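Local coordinates for protein beta-1,4-mannanase (Aplysia kurodai, PDB 3VUP) that probably hydrolyses the beta-1,4-linked mannose backbone of mannans in the sea hare's digestive fluid, using a TIM-barrel fold, at residues Pro143-Val148 with Lys212-Gly217. Residues are numbered along the deposited sequence; the frame is centred on the assembly and turned at random.
Sequences PIVNHV and KTTDPG
The CG2 methyl of Thr214 lies against the last turn of helix 130-147, overlapping the base of Asn146: it sits 3.6 Å from Asn146 CB and 3.8 Å from CG1 of Val145. With CG2 anti to the backbone N (chi1 -58° for OG1), Thr214 divides its two branches by chemistry, the methyl going to the neighbouring helix while OG1 turns back to the carbonyl of Ala210 in its own helix. Val145 supplies the larger share on this helix. Its CG1, anti to the backbone N at chi1 169°, also reaches the CB of Asp215 at 3.7 Å, so that one methyl touches two consecutive residues where helix 197-214 gives way to loop. The contact illustrates how two helix ends can meet chiefly through aliphatic atoms, since no direct hydrogen bond joins the two segments, and how water can supply the polar links beside them. One water donates to Asn146 OD1 (2.7 Å) and to the carbonyl O of Thr214 (2.8 Å). A second donates to Asp215 OD2 at 2.9 Å and, weakly, to the carbonyl O of Val145. The carboxylate of Asp215 is buried and has further partners: OD1 forms a salt bridge with Arg1 at the N-terminus, while OD2 accepts from the backbone N of Gly150 and so ties the loop after helix 197-214 to that after helix 130-147. Such a network would be expected to stabilise the charged form. Both helices belong to the outer layer of the TIM barrel and precede the adjacent parallel strands 157-161 and 220-224; Val145 also touches Trp157 of strand 157-161, while Ile144 and His147 rest on Leu89 of helix 88-101.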
ATOM      1  N   PRO A 143       1.430  -8.784 -17.133  1.00  6.74           N
ATOM      2  CA  PRO A 143       0.300  -9.694 -17.367  1.00  7.21           C
ATOM      3  C   PRO A 143      -0.822  -9.585 -16.331  1.00  6.80           C
ATOM      4  O   PRO A 143      -1.998  -9.623 -16.696  1.00  7.09           O
ATOM      5  CB  PRO A 143       0.961 -11.073 -17.325  1.00  8.17           C
ATOM      6  CG  PRO A 143       2.345 -10.809 -17.857  1.00  7.94           C
ATOM      7  CD  PRO A 143       2.726  -9.475 -17.284  1.00  7.22           C
ATOM      8  N   ILE A 144      -0.471  -9.432 -15.060  1.00  6.93           N
ATOM      9  CA  ILE A 144      -1.487  -9.281 -14.024  1.00  6.95           C
ATOM     10  C   ILE A 144      -2.302  -7.998 -14.222  1.00  6.22           C
ATOM     11  O   ILE A 144      -3.537  -8.022 -14.227  1.00  6.77           O
ATOM     12  CB  ILE A 144      -0.862  -9.308 -12.613  1.00  7.19           C
ATOM     13  CG1 ILE A 144      -0.326 -10.711 -12.292  1.00  7.54           C
ATOM     14  CG2 ILE A 144      -1.884  -8.852 -11.574  1.00  8.89           C
ATOM     15  CD1 ILE A 144       0.594 -10.746 -11.090  1.00  8.22           C
ATOM     16  N   VAL A 145      -1.600  -6.883 -14.391  1.00  6.34           N
ATOM     17  CA  VAL A 145      -2.242  -5.584 -14.538  1.00  6.55           C
ATOM     18  C   VAL A 145      -3.127  -5.550 -15.775  1.00  6.83           C
ATOM     19  O   VAL A 145      -4.246  -5.026 -15.740  1.00  7.96           O
ATOM     20  CB  VAL A 145      -1.176  -4.470 -14.580  1.00  7.03           C
ATOM     21  CG1 VAL A 145      -1.783  -3.136 -14.993  1.00  8.01           C
ATOM     22  CG2 VAL A 145      -0.485  -4.356 -13.227  1.00  7.99           C
ATOM     23  N   ASN A 146      -2.630  -6.117 -16.867  1.00  7.18           N
ATOM     24  CA  ASN A 146      -3.411  -6.172 -18.091  1.00  7.90           C
ATOM     25  C   ASN A 146      -4.677  -7.002 -17.928  1.00  7.78           C
ATOM     26  O   ASN A 146      -5.736  -6.649 -18.442  1.00  9.02           O
ATOM     27  CB  ASN A 146      -2.577  -6.732 -19.234  1.00  8.98           C
ATOM     28  CG  ASN A 146      -3.350  -6.788 -20.527  1.00 10.38           C
ATOM     29  OD1 ASN A 146      -3.684  -5.752 -21.107  1.00 10.79           O
ATOM     30  ND2 ASN A 146      -3.651  -7.995 -20.984  1.00 11.68           N
ATOM     31  N   HIS A 147      -4.565  -8.110 -17.205  1.00  7.74           N
ATOM     32  CA  HIS A 147      -5.683  -9.033 -17.070  1.00  8.18           C
ATOM     33  C   HIS A 147      -6.869  -8.396 -16.341  1.00  8.68           C
ATOM     34  O   HIS A 147      -8.022  -8.715 -16.627  1.00  9.72           O
ATOM     35  CB  HIS A 147      -5.242 -10.288 -16.327  1.00  9.25           C
ATOM     36  CG  HIS A 147      -6.261 -11.378 -16.346  1.00  9.93           C
ATOM     37  ND1 HIS A 147      -6.510 -12.137 -17.468  1.00 11.74           N
ATOM     38  CD2 HIS A 147      -7.107 -11.827 -15.389  1.00  9.82           C
ATOM     39  CE1 HIS A 147      -7.458 -13.016 -17.197  1.00 12.35           C
ATOM     40  NE2 HIS A 147      -7.841 -12.846 -15.944  1.00 11.34           N
ATOM     41  N   VAL A 148      -6.582  -7.504 -15.398  1.00  7.97           N
ATOM     42  CA  VAL A 148      -7.626  -6.841 -14.620  1.00  8.46           C
ATOM     43  C   VAL A 148      -7.762  -5.365 -14.982  1.00  8.13           C
ATOM     44  O   VAL A 148      -8.370  -4.595 -14.236  1.00  8.77           O
ATOM     45  CB  VAL A 148      -7.401  -6.998 -13.095  1.00  8.72           C
ATOM     46  CG1 VAL A 148      -7.384  -8.478 -12.718  1.00  9.73           C
ATOM     47  CG2 VAL A 148      -6.119  -6.285 -12.634  1.00  9.03           C
ATOM     48  N   LYS A 212       1.060   1.915 -15.094  1.00  5.63           N
ATOM     49  CA  LYS A 212       0.334   2.980 -15.780  1.00  6.56           C
ATOM     50  C   LYS A 212       0.578   3.075 -17.290  1.00  7.05           C
ATOM     51  O   LYS A 212      -0.041   3.891 -17.975  1.00  9.31           O
ATOM     52  CB  LYS A 212       0.493   4.309 -15.055  1.00  6.78           C
ATOM     53  CG  LYS A 212      -0.307   4.312 -13.757  1.00  7.03           C
ATOM     54  CD  LYS A 212      -0.263   5.640 -13.018  1.00  6.93           C
ATOM     55  CE  LYS A 212       1.043   5.817 -12.264  1.00  6.28           C
ATOM     56  NZ  LYS A 212       1.047   7.088 -11.494  1.00  7.13           N
ATOM     57  N   THR A 213       1.472   2.242 -17.807  1.00  7.04           N
ATOM     58  CA  THR A 213       1.576   2.032 -19.248  0.63  7.87           C
ATOM     59  C   THR A 213       0.548   0.981 -19.664  1.00  7.42           C
ATOM     60  O   THR A 213      -0.097   1.086 -20.701  1.00 10.00           O
ATOM     61  CB  THR A 213       2.983   1.535 -19.672  0.63 10.11           C
ATOM     62  OG1 THR A 213       3.985   2.457 -19.239  0.63 11.62           O
ATOM     63  CG2 THR A 213       3.073   1.395 -21.183  0.63 10.45           C
ATOM     64  N   THR A 214       0.396  -0.037 -18.826  1.00  7.43           N
ATOM     65  CA  THR A 214      -0.462  -1.175 -19.127  1.00  7.12           C
ATOM     66  C   THR A 214      -1.937  -0.880 -18.850  1.00  6.41           C
ATOM     67  O   THR A 214      -2.812  -1.257 -19.635  1.00  7.52           O
ATOM     68  CB  THR A 214       0.022  -2.393 -18.331  1.00  7.54           C
ATOM     69  OG1 THR A 214       1.385  -2.661 -18.673  1.00  9.98           O
ATOM     70  CG2 THR A 214      -0.811  -3.615 -18.638  1.00  8.62           C
ATOM     71  N   ASP A 215      -2.198  -0.209 -17.731  1.00  5.98           N
ATOM     72  CA  ASP A 215      -3.537   0.250 -17.379  1.00  6.43           C
ATOM     73  C   ASP A 215      -3.421   1.721 -16.996  1.00  6.40           C
ATOM     74  O   ASP A 215      -3.237   2.055 -15.821  1.00  6.31           O
ATOM     75  CB  ASP A 215      -4.108  -0.554 -16.210  1.00  6.80           C
ATOM     76  CG  ASP A 215      -5.535  -0.151 -15.861  1.00  6.97           C
ATOM     77  OD1 ASP A 215      -6.083   0.779 -16.504  1.00  7.53           O
ATOM     78  OD2 ASP A 215      -6.114  -0.761 -14.931  1.00  7.49           O
ATOM     79  N   PRO A 216      -3.494   2.611 -18.001  1.00  6.79           N
ATOM     80  CA  PRO A 216      -3.224   4.028 -17.746  1.00  7.12           C
ATOM     81  C   PRO A 216      -4.157   4.683 -16.738  1.00  7.07           C
ATOM     82  O   PRO A 216      -3.778   5.696 -16.157  1.00  7.76           O
ATOM     83  CB  PRO A 216      -3.394   4.670 -19.119  1.00  9.28           C
ATOM     84  CG  PRO A 216      -3.188   3.588 -20.088  1.00 10.51           C
ATOM     85  CD  PRO A 216      -3.638   2.321 -19.438  1.00  8.12           C
ATOM     86  N   GLY A 217      -5.340   4.118 -16.529  1.00  6.85           N
ATOM     87  CA  GLY A 217      -6.268   4.640 -15.544  1.00  7.22           C
ATOM     88  C   GLY A 217      -6.128   4.098 -14.133  1.00  6.76           C
ATOM     89  O   GLY A 217      -6.905   4.482 -13.258  1.00  7.58           O
TER
HETATM   90  O   HOH W   1      -4.723  -2.755 -13.393  1.00 10.36           O
HETATM   91  O   HOH W   2      -2.860  -3.183 -21.636  1.00 13.70           O